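Local coordinates for L-lysine 6-monooxygenase involved in desferrioxamine biosynthesis (Erwinia amylovora CFBP1430, PDB 5O8P), which probably hydroxylates an amino nitrogen of cadaverine, using FAD and NADPH, as a step in desferrioxamine biosynthesis, at residues 223-228 and 318-323; 306-311 and 334-339. All blocks are in the same frame, centred on the assembly; numbering follows the deposited sequence.

Contact 1: residues 223-228 and 318-323; sequences NWITRA and LKLHQQ
NH1 of R227 forms a salt bridge with E304 on strand 303-311, while the amide of Q323 comes up to the edge of the same guanidinium. Strand 221-225 belongs to the parallel, Rossmann-type sheet of the NADPH domain and 315-322 is the middle strand of the antiparallel meander packed on it; R227 lies just past the end of the first. With CG anti to the backbone N (chi1 -170°), bends at chi2 and chi3 swing the guanidinium to Q323. Its NH1 is 3.5 Å from Q323 NE2, but both are donors and no hydrogen bond results. The guanidinium and amide planes are turned 37° apart, and OE1 of Q323 rests against the aliphatic stem, 3.4 Å from R227 CG. R227 binds NADP(+) when that cofactor is present; none is bound to this chain.

Behind these exposed polar groups the contact is hydrocarbon. I225 and L320 meet tip to tip, I225 CD1 lying 3.5 Å from L320 CD1. The CG2 branch of I225 also takes part, 3.9 Å from L320 CD2, whereas L318 CD2 stands looser, 4.4 Å from I225 CD1. L320 also packs on L305, another NADP(+)-binding residue. Beyond the strand, T226 makes an ST turn, its OG1 accepting from A228 N at 2.9 Å.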
loop_
_atom_site.group_PDB
_atom_site.type_symbol
_atom_site.label_atom_id
_atom_site.label_comp_id
_atom_site.label_asym_id
_atom_site.label_seq_id
_atom_site.Cartn_x
_atom_site.Cartn_y
_atom_site.Cartn_z
ATOM N N ASN B 223 -22.943 2.450 -19.402
ATOM C CA ASN B 223 -23.276 3.708 -18.751
ATOM C C ASN B 223 -23.459 3.526 -17.256
ATOM O O ASN B 223 -23.687 2.414 -16.783
ATOM C CB ASN B 223 -24.530 4.284 -19.388
ATOM C CG ASN B 223 -24.372 4.469 -20.886
ATOM O OD1 ASN B 223 -23.308 4.861 -21.357
ATOM N ND2 ASN B 223 -25.412 4.173 -21.631
ATOM N N TRP B 224 -23.300 4.621 -16.519
ATOM C CA TRP B 224 -23.505 4.645 -15.077
ATOM C C TRP B 224 -24.134 5.973 -14.723
ATOM O O TRP B 224 -23.534 7.018 -14.933
ATOM C CB TRP B 224 -22.176 4.501 -14.350
ATOM C CG TRP B 224 -22.255 4.171 -12.879
ATOM C CD1 TRP B 224 -23.369 4.127 -12.088
ATOM C CD2 TRP B 224 -21.148 3.892 -12.021
ATOM N NE1 TRP B 224 -23.030 3.783 -10.814
ATOM C CE2 TRP B 224 -21.672 3.643 -10.735
ATOM C CE3 TRP B 224 -19.765 3.824 -12.215
ATOM C CZ2 TRP B 224 -20.862 3.329 -9.637
ATOM C CZ3 TRP B 224 -18.949 3.518 -11.129
ATOM C CH2 TRP B 224 -19.507 3.267 -9.852
ATOM N N ILE B 225 -25.350 5.936 -14.198
ATOM C CA ILE B 225 -26.063 7.148 -13.816
ATOM C C ILE B 225 -26.371 7.023 -12.346
ATOM O O ILE B 225 -26.764 5.966 -11.911
ATOM C CB ILE B 225 -27.359 7.297 -14.621
ATOM C CG1 ILE B 225 -27.013 7.426 -16.110
ATOM C CG2 ILE B 225 -28.185 8.484 -14.109
ATOM C CD1 ILE B 225 -28.216 7.447 -17.033
ATOM N N THR B 226 -26.178 8.099 -11.586
ATOM C CA THR B 226 -26.470 8.094 -10.146
ATOM C C THR B 226 -27.116 9.400 -9.700
ATOM O O THR B 226 -26.851 10.454 -10.275
ATOM C CB THR B 226 -25.209 7.810 -9.290
ATOM O OG1 THR B 226 -25.533 7.983 -7.911
ATOM C CG2 THR B 226 -24.048 8.754 -9.654
ATOM N N ARG B 227 -27.982 9.312 -8.689
ATOM C CA ARG B 227 -28.554 10.504 -8.051
ATOM C C ARG B 227 -27.521 11.184 -7.146
ATOM O O ARG B 227 -27.586 12.399 -6.931
ATOM C CB ARG B 227 -29.812 10.168 -7.230
ATOM C CG ARG B 227 -30.574 11.399 -6.741
ATOM C CD ARG B 227 -31.061 11.266 -5.292
ATOM N NE ARG B 227 -32.138 10.287 -5.189
ATOM C CZ ARG B 227 -33.443 10.549 -5.340
ATOM N NH1 ARG B 227 -33.881 11.780 -5.608
ATOM N NH2 ARG B 227 -34.325 9.559 -5.226
ATOM N N ALA B 228 -26.575 10.398 -6.625
ATOM C CA ALA B 228 -25.520 10.900 -5.752
ATOM C C ALA B 228 -24.744 12.040 -6.407
ATOM O O ALA B 228 -24.549 12.034 -7.625
ATOM C CB ALA B 228 -24.562 9.773 -5.380
ATOM N N LEU B 318 -34.831 6.603 -20.376
ATOM C CA LEU B 318 -34.757 7.130 -19.019
ATOM C C LEU B 318 -34.883 8.642 -19.060
ATOM O O LEU B 318 -34.055 9.298 -19.674
ATOM C CB LEU B 318 -33.412 6.773 -18.387
ATOM C CG LEU B 318 -33.136 5.347 -17.888
ATOM C CD1 LEU B 318 -34.031 4.277 -18.491
ATOM C CD2 LEU B 318 -31.674 4.985 -18.106
ATOM N N LYS B 319 -35.923 9.188 -18.433
ATOM C CA LYS B 319 -36.004 10.624 -18.183
ATOM C C LYS B 319 -35.330 10.898 -16.850
ATOM O O LYS B 319 -35.659 10.274 -15.837
ATOM C CB LYS B 319 -37.449 11.117 -18.157
ATOM C CG LYS B 319 -38.143 11.020 -19.499
ATOM C CD LYS B 319 -39.217 12.082 -19.689
ATOM C CE LYS B 319 -39.837 11.964 -21.073
ATOM N NZ LYS B 319 -40.778 13.071 -21.368
ATOM N N LEU B 320 -34.374 11.826 -16.863
ATOM C CA LEU B 320 -33.563 12.148 -15.698
ATOM C C LEU B 320 -33.628 13.641 -15.407
ATOM O O LEU B 320 -33.849 14.450 -16.309
ATOM C CB LEU B 320 -32.118 11.742 -15.954
ATOM C CG LEU B 320 -31.886 10.251 -16.207
ATOM C CD1 LEU B 320 -30.615 10.022 -16.992
ATOM C CD2 LEU B 320 -31.834 9.481 -14.906
ATOM N N HIS B 321 -33.447 13.996 -14.142
ATOM C CA HIS B 321 -33.379 15.387 -13.726
ATOM C C HIS B 321 -32.080 15.607 -12.963
ATOM O O HIS B 321 -31.844 14.975 -11.930
ATOM C CB HIS B 321 -34.576 15.743 -12.856
ATOM C CG HIS B 321 -34.703 17.207 -12.599
ATOM N ND1 HIS B 321 -34.390 17.779 -11.384
ATOM C CD2 HIS B 321 -35.079 18.221 -13.412
ATOM C CE1 HIS B 321 -34.587 19.083 -11.455
ATOM N NE2 HIS B 321 -35.006 19.377 -12.674
ATOM N N GLN B 322 -31.244 16.499 -13.489
ATOM C CA GLN B 322 -29.925 16.817 -12.913
ATOM C C GLN B 322 -30.168 17.921 -11.861
ATOM O O GLN B 322 -30.376 19.076 -12.198
ATOM C CB GLN B 322 -28.931 17.108 -14.068
ATOM C CG GLN B 322 -27.884 18.198 -14.021
ATOM C CD GLN B 322 -26.818 18.043 -12.971
ATOM O OE1 GLN B 322 -27.135 18.158 -11.795
ATOM N NE2 GLN B 322 -25.554 17.979 -13.385
ATOM N N GLN B 323 -30.193 17.519 -10.586
ATOM C CA GLN B 323 -30.748 18.344 -9.483
ATOM C C GLN B 323 -29.916 19.573 -9.162
ATOM O O GLN B 323 -30.460 20.583 -8.738
ATOM C CB GLN B 323 -30.923 17.519 -8.190
ATOM C CG GLN B 323 -32.048 16.485 -8.229
ATOM C CD GLN B 323 -31.883 15.359 -7.202
ATOM O OE1 GLN B 323 -30.795 14.798 -7.029
ATOM N NE2 GLN B 323 -32.980 15.004 -6.540
#

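Contact 2: residues 306-311 and 334-339; sequences TDMRWL and EGLVMA
M308 and L336 touch end to end across the interface, CE of M308 standing 3.5 Å from CD2 of L336, and M308 has the largest share of the buried surface. M308 holds CG between its backbone N and carbonyl carbon (chi1 61°), then runs extended before bending at the sulfur (chi3 -77°), which turns the methyl toward the leucine. CG of L336, anti to the backbone N, carries CD2 out to that methyl. A looser approach of the same kind follows two residues further along the strand, where M308 SD lies 4.4 Å from the terminal methyl CE of M338.

The aromatic contribution comes from W310, whose CZ3 edge is 3.9 Å from the backbone O of E334, with the oxygen close to the ring plane. The indole is further engaged by R175 in a cation-pi interaction and edge-to-face by F316 of strand 315-322, which also touches M308 and L336.

The charged end of E334 leads away from strand 303-311 and forms a salt bridge with R193.

No hydrogen bond joins the two strands, which belong to different sheets and run 141° apart in the touching parts. V337 faces the other way, onto I207 of helix 202-213. Such layering, a parallel sheet with helix on one face and a three-stranded antiparallel meander on the other, is typical of the NADPH domain in two-dinucleotide-binding flavoproteins.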
loop_
_atom_site.group_PDB
_atom_site.type_symbol
_atom_site.label_atom_id
_atom_site.label_comp_id
_atom_site.label_asym_id
_atom_site.label_seq_id
_atom_site.Cartn_x
_atom_site.Cartn_y
_atom_site.Cartn_z
ATOM N N THR B 306 -36.772 10.510 -13.022
ATOM C CA THR B 306 -38.149 11.016 -12.885
ATOM C C THR B 306 -39.185 10.068 -13.496
ATOM O O THR B 306 -40.259 9.860 -12.922
ATOM C CB THR B 306 -38.330 12.417 -13.519
ATOM O OG1 THR B 306 -37.737 12.448 -14.820
ATOM C CG2 THR B 306 -37.687 13.491 -12.656
ATOM N N ASP B 307 -38.872 9.518 -14.667
ATOM C CA ASP B 307 -39.765 8.588 -15.355
ATOM C C ASP B 307 -38.966 7.672 -16.279
ATOM O O ASP B 307 -37.810 7.945 -16.588
ATOM C CB ASP B 307 -40.831 9.373 -16.154
ATOM C CG ASP B 307 -42.164 8.625 -16.284
ATOM O OD1 ASP B 307 -42.579 7.919 -15.337
ATOM O OD2 ASP B 307 -42.818 8.769 -17.341
ATOM N N MET B 308 -39.581 6.571 -16.692
ATOM C CA MET B 308 -39.015 5.698 -17.716
ATOM C C MET B 308 -40.116 5.093 -18.567
ATOM O O MET B 308 -41.298 5.114 -18.202
ATOM C CB MET B 308 -38.132 4.597 -17.110
ATOM C CG MET B 308 -38.820 3.628 -16.159
ATOM S SD MET B 308 -37.611 2.631 -15.270
ATOM C CE MET B 308 -37.179 1.471 -16.553
ATOM N N ARG B 309 -39.701 4.548 -19.698
ATOM C CA ARG B 309 -40.616 3.985 -20.663
ATOM C C ARG B 309 -39.873 3.128 -21.657
ATOM O O ARG B 309 -38.686 3.347 -21.922
ATOM C CB ARG B 309 -41.418 5.076 -21.373
ATOM C CG ARG B 309 -40.609 6.195 -22.003
ATOM C CD ARG B 309 -41.445 7.475 -22.137
ATOM N NE ARG B 309 -42.314 7.419 -23.313
ATOM C CZ ARG B 309 -41.912 7.612 -24.574
ATOM N NH1 ARG B 309 -40.634 7.864 -24.863
ATOM N NH2 ARG B 309 -42.788 7.530 -25.574
ATOM N N TRP B 310 -40.561 2.088 -22.129
ATOM C CA TRP B 310 -39.995 1.137 -23.084
ATOM C C TRP B 310 -40.558 1.420 -24.463
ATOM O O TRP B 310 -41.767 1.494 -24.640
ATOM C CB TRP B 310 -40.313 -0.293 -22.660
ATOM C CG TRP B 310 -39.771 -1.340 -23.581
ATOM C CD1 TRP B 310 -40.474 -2.034 -24.507
ATOM C CD2 TRP B 310 -38.412 -1.807 -23.670
ATOM N NE1 TRP B 310 -39.652 -2.916 -25.167
ATOM C CE2 TRP B 310 -38.380 -2.800 -24.673
ATOM C CE3 TRP B 310 -37.220 -1.494 -22.991
ATOM C CZ2 TRP B 310 -37.205 -3.483 -25.023
ATOM C CZ3 TRP B 310 -36.045 -2.175 -23.349
ATOM C CH2 TRP B 310 -36.052 -3.154 -24.355
ATOM N N LEU B 311 -39.666 1.572 -25.432
ATOM C CA LEU B 311 -40.032 1.940 -26.796
ATOM C C LEU B 311 -40.139 0.700 -27.675
ATOM O O LEU B 311 -39.456 -0.297 -27.425
ATOM C CB LEU B 311 -38.988 2.899 -27.372
ATOM C CG LEU B 311 -38.632 4.107 -26.494
ATOM C CD1 LEU B 311 -37.459 4.866 -27.084
ATOM C CD2 LEU B 311 -39.820 5.036 -26.297
ATOM N N GLU B 334 -30.567 -0.333 -23.703
ATOM C CA GLU B 334 -31.270 -1.594 -23.911
ATOM C C GLU B 334 -31.341 -2.312 -22.586
ATOM O O GLU B 334 -32.432 -2.574 -22.075
ATOM C CB GLU B 334 -30.576 -2.463 -24.959
ATOM C CG GLU B 334 -30.576 -1.840 -26.346
ATOM C CD GLU B 334 -30.143 -2.801 -27.450
ATOM O OE1 GLU B 334 -29.646 -3.911 -27.137
ATOM O OE2 GLU B 334 -30.282 -2.428 -28.642
ATOM N N GLY B 335 -30.167 -2.609 -22.033
ATOM C CA GLY B 335 -30.034 -3.253 -20.721
ATOM C C GLY B 335 -30.042 -2.209 -19.631
ATOM O O GLY B 335 -29.520 -1.113 -19.811
ATOM N N LEU B 336 -30.636 -2.552 -18.499
ATOM C CA LEU B 336 -30.740 -1.651 -17.366
ATOM C C LEU B 336 -30.531 -2.454 -16.093
ATOM O O LEU B 336 -31.303 -3.343 -15.793
ATOM C CB LEU B 336 -32.108 -0.986 -17.369
ATOM C CG LEU B 336 -32.448 -0.037 -16.226
ATOM C CD1 LEU B 336 -31.428 1.078 -16.161
ATOM C CD2 LEU B 336 -33.841 0.543 -16.416
ATOM N N VAL B 337 -29.456 -2.165 -15.368
ATOM C CA VAL B 337 -29.208 -2.780 -14.073
ATOM C C VAL B 337 -29.607 -1.771 -13.013
ATOM O O VAL B 337 -29.007 -0.714 -12.910
ATOM C CB VAL B 337 -27.739 -3.177 -13.903
ATOM C CG1 VAL B 337 -27.477 -3.659 -12.486
ATOM C CG2 VAL B 337 -27.365 -4.253 -14.901
ATOM N N MET B 338 -30.626 -2.108 -12.238
ATOM C CA MET B 338 -31.123 -1.252 -11.173
ATOM C C MET B 338 -30.425 -1.620 -9.845
ATOM O O MET B 338 -30.888 -2.474 -9.089
ATOM C CB MET B 338 -32.639 -1.412 -11.092
ATOM C CG MET B 338 -33.348 -0.249 -10.448
ATOM S SD MET B 338 -33.558 1.128 -11.584
ATOM C CE MET B 338 -34.840 0.485 -12.660
ATOM N N ALA B 339 -29.288 -0.980 -9.582
ATOM C CA ALA B 339 -28.507 -1.197 -8.351
ATOM C C ALA B 339 -28.900 -0.169 -7.301
ATOM O O ALA B 339 -28.072 0.578 -6.785
ATOM C CB ALA B 339 -27.014 -1.123 -8.658
#

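The centres of contacts 1 and 2 are 11 Å apart, and both join the antiparallel meander 303-333 to the parallel sheet that contains strands 221-225 and 335-338. Along the chain the segments alternate: 223-228, 306-311, 318-323, 334-339. Strands 303-311 and 315-322 are direct neighbours in the meander, and the contacts meet there: K319 N is 2.9 Å from D307 O, and K319 O 3.0 Å from T306 N, both probable hydrogen bonds. T306 and D307 together face K319 in a classic beta bulge. The meander is thus held on the parallel sheet at two places; contact 1 contains the NADP(+)-binding R227, and L305 lies close to L320 of contact 1 and M308 of contact 2.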